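PDB 2Z4I: lipoprotein NlpE from Escherichia coli, which takes part in copper homeostasis, activates the Cpx signalling pathway from the outer membrane and is required for efficient adhesion of stationary-phase cells to hydrophobic surfaces. Local coordinates for residues E35-S40 with M51-L56; M124-L129 with S177-F182. The protein carries 1 engineered substitution. All coordinates share one frame; numbering follows the deposited sequence.

Interaction 1. Residues E35-S40 with M51-L56; sequences EGIETS and MNERYL
Ile37 overlaps the Tyr55 ring from one face: its CG2 methyl lies 4.2 Å from the ring centroid and 19° off the ring normal, a CH-pi contact displaced toward the rim. Chi1 of -52° puts CG1 anti to the carbonyl carbon, alongside the aromatic group, and leaves CG2 anti to the backbone N, over the ring. The same methyl meets CB of Glu53 at 3.9 Å. On the face carrying Glu38, Arg54 and Leu56, the first two run side by side, their CB atoms 3.8 Å apart; the salt bridge between their ends is long and the carboxylate position uncertain. A water lies within hydrogen-bonding distance of Glu38 O (2.8 Å), Ser40 OG (3.0 Å) and Asn52 OD1 (3.2 Å), a link between the strands beyond the backbone ladder. That ladder is antiparallel, with strand axes at 158°. Paired N-H to O bonds join Glu38 with Arg54 and Ser40 with Asn52, while Leu56 N donates to Gly36 O at 3.0 Å. Both segments belong to a hairpin in the N-terminal barrel: strand 24-31 pairs with the other edge of 35-40, Leu29 with Ile37 and Gly27 with Thr39, and strand 64-72 flanks 51-56, with Phe65 touching Glu53 and Tyr55.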
ATOM      1  N   GLU A  35      -9.154  15.965   1.760  1.00 53.88           N
ATOM      2  CA  GLU A  35      -8.763  14.804   0.979  1.00 53.47           C
ATOM      3  C   GLU A  35      -7.960  15.139  -0.265  1.00 51.32           C
ATOM      4  O   GLU A  35      -7.060  14.398  -0.657  1.00 51.78           O
ATOM      5  CB  GLU A  35     -10.016  14.010   0.603  1.00 55.92           C
ATOM      6  CG  GLU A  35     -10.687  13.334   1.801  1.00 59.05           C
ATOM      7  CD  GLU A  35     -12.077  12.799   1.484  1.00 61.80           C
ATOM      8  OE1 GLU A  35     -12.225  11.996   0.535  1.00 62.62           O
ATOM      9  OE2 GLU A  35     -13.028  13.185   2.195  1.00 64.65           O
ATOM     10  N   GLY A  36      -8.288  16.260  -0.889  1.00 49.81           N
ATOM     11  CA  GLY A  36      -7.571  16.658  -2.083  1.00 46.92           C
ATOM     12  C   GLY A  36      -8.380  17.633  -2.900  1.00 44.47           C
ATOM     13  O   GLY A  36      -9.593  17.741  -2.713  1.00 45.48           O
ATOM     14  N   ILE A  37      -7.711  18.344  -3.803  1.00 41.46           N
ATOM     15  CA  ILE A  37      -8.385  19.307  -4.649  1.00 37.42           C
ATOM     16  C   ILE A  37      -8.446  18.823  -6.096  1.00 37.17           C
ATOM     17  O   ILE A  37      -7.413  18.659  -6.746  1.00 35.79           O
ATOM     18  CB  ILE A  37      -7.670  20.665  -4.620  1.00 36.06           C
ATOM     19  CG1 ILE A  37      -7.476  21.131  -3.185  1.00 37.13           C
ATOM     20  CG2 ILE A  37      -8.508  21.700  -5.309  1.00 35.92           C
ATOM     21  CD1 ILE A  37      -6.759  22.470  -3.071  1.00 36.24           C
ATOM     22  N   GLU A  38      -9.667  18.587  -6.579  1.00 36.13           N
ATOM     23  CA  GLU A  38      -9.908  18.160  -7.954  1.00 35.95           C
ATOM     24  C   GLU A  38      -9.666  19.375  -8.836  1.00 35.17           C
ATOM     25  O   GLU A  38     -10.470  20.306  -8.854  1.00 35.41           O
ATOM     26  CB  GLU A  38     -11.353  17.715  -8.134  1.00 36.79           C
ATOM     27  CG  GLU A  38     -11.688  16.349  -7.616  1.00 40.29           C
ATOM     28  CD  GLU A  38     -13.150  16.013  -7.860  1.00 44.87           C
ATOM     29  OE1 GLU A  38     -13.591  16.077  -9.037  1.00 47.44           O
ATOM     30  OE2 GLU A  38     -13.861  15.691  -6.878  1.00 45.58           O
ATOM     31  N   THR A  39      -8.575  19.350  -9.587  1.00 34.21           N
ATOM     32  CA  THR A  39      -8.205  20.472 -10.439  1.00 31.38           C
ATOM     33  C   THR A  39      -8.350  20.184 -11.920  1.00 31.44           C
ATOM     34  O   THR A  39      -8.055  19.087 -12.386  1.00 33.82           O
ATOM     35  CB  THR A  39      -6.754  20.854 -10.141  1.00 30.74           C
ATOM     36  OG1 THR A  39      -6.648  21.192  -8.752  1.00 31.93           O
ATOM     37  CG2 THR A  39      -6.300  22.025 -10.992  1.00 27.59           C
ATOM     38  N   SER A  40      -8.822  21.162 -12.675  1.00 30.64           N
ATOM     39  CA  SER A  40      -8.943  20.962 -14.113  1.00 31.18           C
ATOM     40  C   SER A  40      -8.707  22.302 -14.760  1.00 30.01           C
ATOM     41  O   SER A  40      -9.357  23.288 -14.402  1.00 29.03           O
ATOM     42  CB  SER A  40     -10.321  20.415 -14.490  1.00 31.87           C
ATOM     43  OG  SER A  40     -11.343  21.253 -13.998  1.00 35.11           O
HETATM   44  N   MSE A  51     -10.177  27.569 -15.044  1.00 37.14           N
HETATM   45  CA  MSE A  51      -9.730  26.549 -14.117  1.00 38.80           C
HETATM   46  C   MSE A  51     -10.815  26.250 -13.104  1.00 37.85           C
HETATM   47  O   MSE A  51     -11.528  27.148 -12.661  1.00 38.48           O
HETATM   48  CB  MSE A  51      -8.477  26.998 -13.383  1.00 42.01           C
HETATM   49  CG  MSE A  51      -7.985  25.968 -12.398  1.00 46.36           C
HETATM   50 SE   MSE A  51      -6.256  26.422 -11.715  1.00 57.47          SE
HETATM   51  CE  MSE A  51      -5.210  25.863 -13.255  1.00 50.00           C
ATOM     52  N   ASN A  52     -10.935  24.986 -12.735  1.00 36.10           N
ATOM     53  CA  ASN A  52     -11.936  24.598 -11.778  1.00 35.85           C
ATOM     54  C   ASN A  52     -11.271  23.860 -10.641  1.00 36.72           C
ATOM     55  O   ASN A  52     -10.435  22.984 -10.869  1.00 38.02           O
ATOM     56  CB  ASN A  52     -12.956  23.679 -12.439  1.00 35.57           C
ATOM     57  CG  ASN A  52     -14.137  23.370 -11.535  1.00 35.34           C
ATOM     58  OD1 ASN A  52     -14.656  22.260 -11.545  1.00 37.29           O
ATOM     59  ND2 ASN A  52     -14.575  24.354 -10.765  1.00 31.76           N
ATOM     60  N   GLU A  53     -11.634  24.209  -9.415  1.00 35.37           N
ATOM     61  CA  GLU A  53     -11.073  23.526  -8.268  1.00 35.59           C
ATOM     62  C   GLU A  53     -12.198  23.030  -7.388  1.00 35.83           C
ATOM     63  O   GLU A  53     -13.040  23.816  -6.977  1.00 36.19           O
ATOM     64  CB  GLU A  53     -10.183  24.464  -7.462  1.00 36.51           C
ATOM     65  CG  GLU A  53      -9.017  25.033  -8.237  1.00 38.94           C
ATOM     66  CD  GLU A  53      -8.151  25.922  -7.377  1.00 40.99           C
ATOM     67  OE1 GLU A  53      -7.441  26.773  -7.939  1.00 43.43           O
ATOM     68  OE2 GLU A  53      -8.176  25.765  -6.137  1.00 42.39           O
ATOM     69  N   ARG A  54     -12.212  21.731  -7.107  1.00 36.70           N
ATOM     70  CA  ARG A  54     -13.235  21.139  -6.260  1.00 37.70           C
ATOM     71  C   ARG A  54     -12.581  20.474  -5.053  1.00 39.42           C
ATOM     72  O   ARG A  54     -11.614  19.741  -5.192  1.00 40.34           O
ATOM     73  CB  ARG A  54     -14.038  20.126  -7.049  1.00 39.54           C
ATOM     74  CG  ARG A  54     -15.186  19.582  -6.265  1.00 44.96           C
ATOM     75  CD  ARG A  54     -16.043  18.628  -7.065  1.00 49.09           C
ATOM     76  NE  ARG A  54     -16.806  17.805  -6.136  1.00 55.35           N
ATOM     77  CZ  ARG A  54     -17.772  18.263  -5.345  1.00 57.83           C
ATOM     78  NH1 ARG A  54     -18.109  19.551  -5.383  1.00 58.71           N
ATOM     79  NH2 ARG A  54     -18.370  17.441  -4.485  1.00 58.04           N
ATOM     80  N   TYR A  55     -13.117  20.723  -3.866  1.00 42.44           N
ATOM     81  CA  TYR A  55     -12.550  20.183  -2.635  1.00 44.23           C
ATOM     82  C   TYR A  55     -13.214  18.933  -2.107  1.00 45.45           C
ATOM     83  O   TYR A  55     -14.325  18.987  -1.586  1.00 45.43           O
ATOM     84  CB  TYR A  55     -12.581  21.259  -1.552  1.00 45.90           C
ATOM     85  CG  TYR A  55     -11.723  22.442  -1.895  1.00 48.71           C
ATOM     86  CD1 TYR A  55     -10.388  22.501  -1.497  1.00 50.44           C
ATOM     87  CD2 TYR A  55     -12.217  23.463  -2.694  1.00 50.98           C
ATOM     88  CE1 TYR A  55      -9.564  23.548  -1.894  1.00 52.27           C
ATOM     89  CE2 TYR A  55     -11.404  24.515  -3.099  1.00 54.39           C
ATOM     90  CZ  TYR A  55     -10.076  24.550  -2.698  1.00 54.57           C
ATOM     91  OH  TYR A  55      -9.274  25.580  -3.130  1.00 57.22           O
ATOM     92  N   LEU A  56     -12.520  17.810  -2.231  1.00 47.20           N
ATOM     93  CA  LEU A  56     -13.031  16.542  -1.744  1.00 49.95           C
ATOM     94  C   LEU A  56     -12.927  16.555  -0.226  1.00 52.53           C
ATOM     95  O   LEU A  56     -11.884  16.923   0.320  1.00 52.76           O
ATOM     96  CB  LEU A  56     -12.201  15.396  -2.307  1.00 50.81           C
ATOM     97  CG  LEU A  56     -12.229  15.285  -3.829  1.00 52.57           C
ATOM     98  CD1 LEU A  56     -11.200  14.276  -4.317  1.00 53.68           C
ATOM     99  CD2 LEU A  56     -13.616  14.867  -4.253  1.00 54.33           C
TER
HETATM  100  O   HOH W   1     -12.064  20.416 -11.191  1.00 34.61           O

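Interaction 2. Residues M124-L129 with S177-F182; sequences MTPMTL and SVEGHF
Val178 O accepts the shortest bond of this contact, from Leu129 N at 2.8 Å, and the return bond from Val178 N to Leu129 O is 3.1 Å. Two residues along, Met127 and Gly180 repeat the pattern: Gly180 N donates to Met127 O at 2.9 Å, and Met127 N to Gly180 O at 3.0 Å. The two bonds differ in approach, since Met127 N sits 37° out of the carbonyl plane of Gly180, whereas Gly180 N comes almost straight at the oxygen of Met127. Thr128 and Glu179 lie between these pairs as a non-hydrogen-bonded pair whose side chains share one face; OG1 of Thr128 is 3.7 Å from CG of Glu179. The extended Glu179 chain also runs beside Pro126, with OE1 3.7 Å from CB of the proline. On the opposite face, CD2 of Leu129 meets CZ of Phe182 at 4.5 Å, a loose apolar contact next to Leu197 of strand 194-199. Before the strand begins, the carbonyl of Met124 lies over one face of the His181 imidazole, its O atom 3.5 Å above the plane and toward the rim. A chi1 of 54° turns the ring to that oxygen, CG lying between backbone N and carbonyl carbon, and ND1 is hydrogen-bonded to Asp200 OD1. Residues 124-136 have been inferred to include a possible copper-binding motif, but here the chemistry is chiefly backbone pairing: four N-H to O bonds fix the start of strand 127-135 against strand 174-185 of the OB fold, and the preceding loop adds the Met124 carbonyl and Pro126, neither hydrogen-bonded across the contact.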
HETATM    1  N   MSE A 124      -4.242 -12.634   5.408  1.00 38.23           N
HETATM    2  CA  MSE A 124      -4.538 -13.997   5.002  1.00 41.51           C
HETATM    3  C   MSE A 124      -3.553 -14.438   3.940  1.00 39.34           C
HETATM    4  O   MSE A 124      -3.590 -15.573   3.465  1.00 40.50           O
HETATM    5  CB  MSE A 124      -5.959 -14.090   4.466  1.00 47.13           C
HETATM    6  CG  MSE A 124      -6.976 -13.570   5.452  1.00 56.42           C
HETATM    7 SE   MSE A 124      -8.755 -14.086   4.989  1.00 71.41          SE
HETATM    8  CE  MSE A 124      -9.030 -12.874   3.500  1.00 63.61           C
ATOM      9  N   THR A 125      -2.676 -13.518   3.567  1.00 35.68           N
ATOM     10  CA  THR A 125      -1.656 -13.799   2.581  1.00 32.18           C
ATOM     11  C   THR A 125      -0.729 -14.861   3.153  1.00 30.42           C
ATOM     12  O   THR A 125      -0.247 -14.740   4.277  1.00 31.09           O
ATOM     13  CB  THR A 125      -0.835 -12.557   2.300  1.00 32.19           C
ATOM     14  OG1 THR A 125      -1.700 -11.506   1.864  1.00 31.26           O
ATOM     15  CG2 THR A 125       0.197 -12.840   1.241  1.00 34.52           C
ATOM     16  N   PRO A 126      -0.474 -15.927   2.400  1.00 28.97           N
ATOM     17  CA  PRO A 126       0.424 -16.930   2.970  1.00 29.10           C
ATOM     18  C   PRO A 126       1.868 -16.434   2.960  1.00 30.95           C
ATOM     19  O   PRO A 126       2.275 -15.674   2.080  1.00 32.56           O
ATOM     20  CB  PRO A 126       0.222 -18.128   2.055  1.00 26.87           C
ATOM     21  CG  PRO A 126       0.007 -17.494   0.743  1.00 27.82           C
ATOM     22  CD  PRO A 126      -0.932 -16.326   1.061  1.00 28.98           C
HETATM   23  N   MSE A 127       2.633 -16.837   3.960  1.00 31.50           N
HETATM   24  CA  MSE A 127       4.033 -16.465   4.033  1.00 32.74           C
HETATM   25  C   MSE A 127       4.722 -17.768   4.336  1.00 33.26           C
HETATM   26  O   MSE A 127       4.052 -18.744   4.670  1.00 35.71           O
HETATM   27  CB  MSE A 127       4.265 -15.458   5.151  1.00 33.54           C
HETATM   28  CG  MSE A 127       3.686 -15.856   6.456  1.00 36.84           C
HETATM   29 SE   MSE A 127       3.710 -14.342   7.612  1.00 42.02          SE
HETATM   30  CE  MSE A 127       2.476 -13.240   6.720  1.00 43.16           C
ATOM     31  N   THR A 128       6.041 -17.822   4.215  1.00 32.67           N
ATOM     32  CA  THR A 128       6.718 -19.080   4.496  1.00 32.10           C
ATOM     33  C   THR A 128       7.276 -19.127   5.890  1.00 32.47           C
ATOM     34  O   THR A 128       7.809 -18.136   6.385  1.00 33.03           O
ATOM     35  CB  THR A 128       7.842 -19.348   3.510  1.00 30.53           C
ATOM     36  OG1 THR A 128       7.293 -19.433   2.189  1.00 30.59           O
ATOM     37  CG2 THR A 128       8.537 -20.645   3.852  1.00 27.74           C
ATOM     38  N   LEU A 129       7.148 -20.284   6.531  1.00 33.68           N
ATOM     39  CA  LEU A 129       7.650 -20.426   7.884  1.00 35.52           C
ATOM     40  C   LEU A 129       8.506 -21.666   8.072  1.00 38.63           C
ATOM     41  O   LEU A 129       8.261 -22.715   7.477  1.00 40.78           O
ATOM     42  CB  LEU A 129       6.494 -20.438   8.888  1.00 33.48           C
ATOM     43  CG  LEU A 129       5.580 -19.213   8.906  1.00 30.38           C
ATOM     44  CD1 LEU A 129       4.483 -19.424   7.924  1.00 30.62           C
ATOM     45  CD2 LEU A 129       4.986 -19.009  10.279  1.00 30.69           C
ATOM     46  N   SER A 177       8.739 -26.901   6.948  1.00 38.13           N
ATOM     47  CA  SER A 177       8.729 -25.679   6.153  1.00 37.01           C
ATOM     48  C   SER A 177       7.362 -25.616   5.484  1.00 37.05           C
ATOM     49  O   SER A 177       7.067 -26.403   4.588  1.00 36.89           O
ATOM     50  CB  SER A 177       9.806 -25.727   5.077  1.00 38.76           C
ATOM     51  OG  SER A 177       9.667 -24.635   4.188  1.00 39.62           O
ATOM     52  N   VAL A 178       6.516 -24.688   5.906  1.00 35.89           N
ATOM     53  CA  VAL A 178       5.193 -24.617   5.315  1.00 34.82           C
ATOM     54  C   VAL A 178       4.772 -23.186   5.087  1.00 36.61           C
ATOM     55  O   VAL A 178       5.302 -22.272   5.724  1.00 38.86           O
ATOM     56  CB  VAL A 178       4.149 -25.289   6.239  1.00 32.11           C
ATOM     57  CG1 VAL A 178       4.025 -24.499   7.523  1.00 29.99           C
ATOM     58  CG2 VAL A 178       2.805 -25.386   5.542  1.00 30.45           C
ATOM     59  N   GLU A 179       3.832 -22.994   4.165  1.00 36.19           N
ATOM     60  CA  GLU A 179       3.294 -21.672   3.900  1.00 36.47           C
ATOM     61  C   GLU A 179       2.072 -21.570   4.788  1.00 35.95           C
ATOM     62  O   GLU A 179       1.376 -22.558   4.987  1.00 35.57           O
ATOM     63  CB  GLU A 179       2.876 -21.529   2.442  1.00 37.03           C
ATOM     64  CG  GLU A 179       4.010 -21.115   1.533  1.00 39.72           C
ATOM     65  CD  GLU A 179       3.548 -20.875   0.111  1.00 42.68           C
ATOM     66  OE1 GLU A 179       2.572 -20.112  -0.088  1.00 42.23           O
ATOM     67  OE2 GLU A 179       4.167 -21.447  -0.811  1.00 43.88           O
ATOM     68  N   GLY A 180       1.819 -20.394   5.338  1.00 35.06           N
ATOM     69  CA  GLY A 180       0.663 -20.246   6.195  1.00 35.60           C
ATOM     70  C   GLY A 180       0.436 -18.824   6.646  1.00 35.69           C
ATOM     71  O   GLY A 180       1.279 -17.959   6.431  1.00 36.10           O
ATOM     72  N   HIS A 181      -0.713 -18.578   7.260  1.00 35.49           N
ATOM     73  CA  HIS A 181      -1.047 -17.249   7.759  1.00 36.06           C
ATOM     74  C   HIS A 181      -1.675 -17.400   9.133  1.00 36.25           C
ATOM     75  O   HIS A 181      -2.109 -18.488   9.505  1.00 36.88           O
ATOM     76  CB  HIS A 181      -2.034 -16.556   6.819  1.00 37.85           C
ATOM     77  CG  HIS A 181      -3.266 -17.360   6.543  1.00 38.76           C
ATOM     78  ND1 HIS A 181      -3.273 -18.437   5.683  1.00 39.22           N
ATOM     79  CD2 HIS A 181      -4.522 -17.265   7.039  1.00 37.63           C
ATOM     80  CE1 HIS A 181      -4.481 -18.972   5.661  1.00 37.36           C
ATOM     81  NE2 HIS A 181      -5.258 -18.279   6.474  1.00 37.20           N
ATOM     82  N   PHE A 182      -1.715 -16.319   9.900  1.00 36.74           N
ATOM     83  CA  PHE A 182      -2.314 -16.397  11.219  1.00 37.09           C
ATOM     84  C   PHE A 182      -3.789 -16.078  11.167  1.00 38.13           C
ATOM     85  O   PHE A 182      -4.217 -15.197  10.422  1.00 39.73           O
ATOM     86  CB  PHE A 182      -1.631 -15.439  12.181  1.00 36.57           C
ATOM     87  CG  PHE A 182      -0.223 -15.808  12.479  1.00 37.73           C
ATOM     88  CD1 PHE A 182       0.814 -15.327  11.694  1.00 37.61           C
ATOM     89  CD2 PHE A 182       0.067 -16.677  13.524  1.00 38.01           C
ATOM     90  CE1 PHE A 182       2.117 -15.706  11.941  1.00 39.91           C
ATOM     91  CE2 PHE A 182       1.368 -17.064  13.779  1.00 39.56           C
ATOM     92  CZ  PHE A 182       2.399 -16.580  12.987  1.00 38.90           C
TER

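Interactions 1 and 2 belong to different domains, joined by the linker: 35-40 with 51-56 lies in the N-terminal barrel of the calycin clan, 124-129 with 177-182 in the C-terminal OB domain. Their centres are 43 Å apart, and their nearest atoms about 25 Å. Along the chain they come in series, the first closing before the second opens, on opposite sides of the chain's centre. The first joins neighbouring strands of a hairpin; the second pairs strands separated by a helix and further strands. Each contact is internal to its own barrel; in the crystal the N-terminal domain of one subunit meets the C-terminal domain of another, while the protein is probably a monomer in vivo.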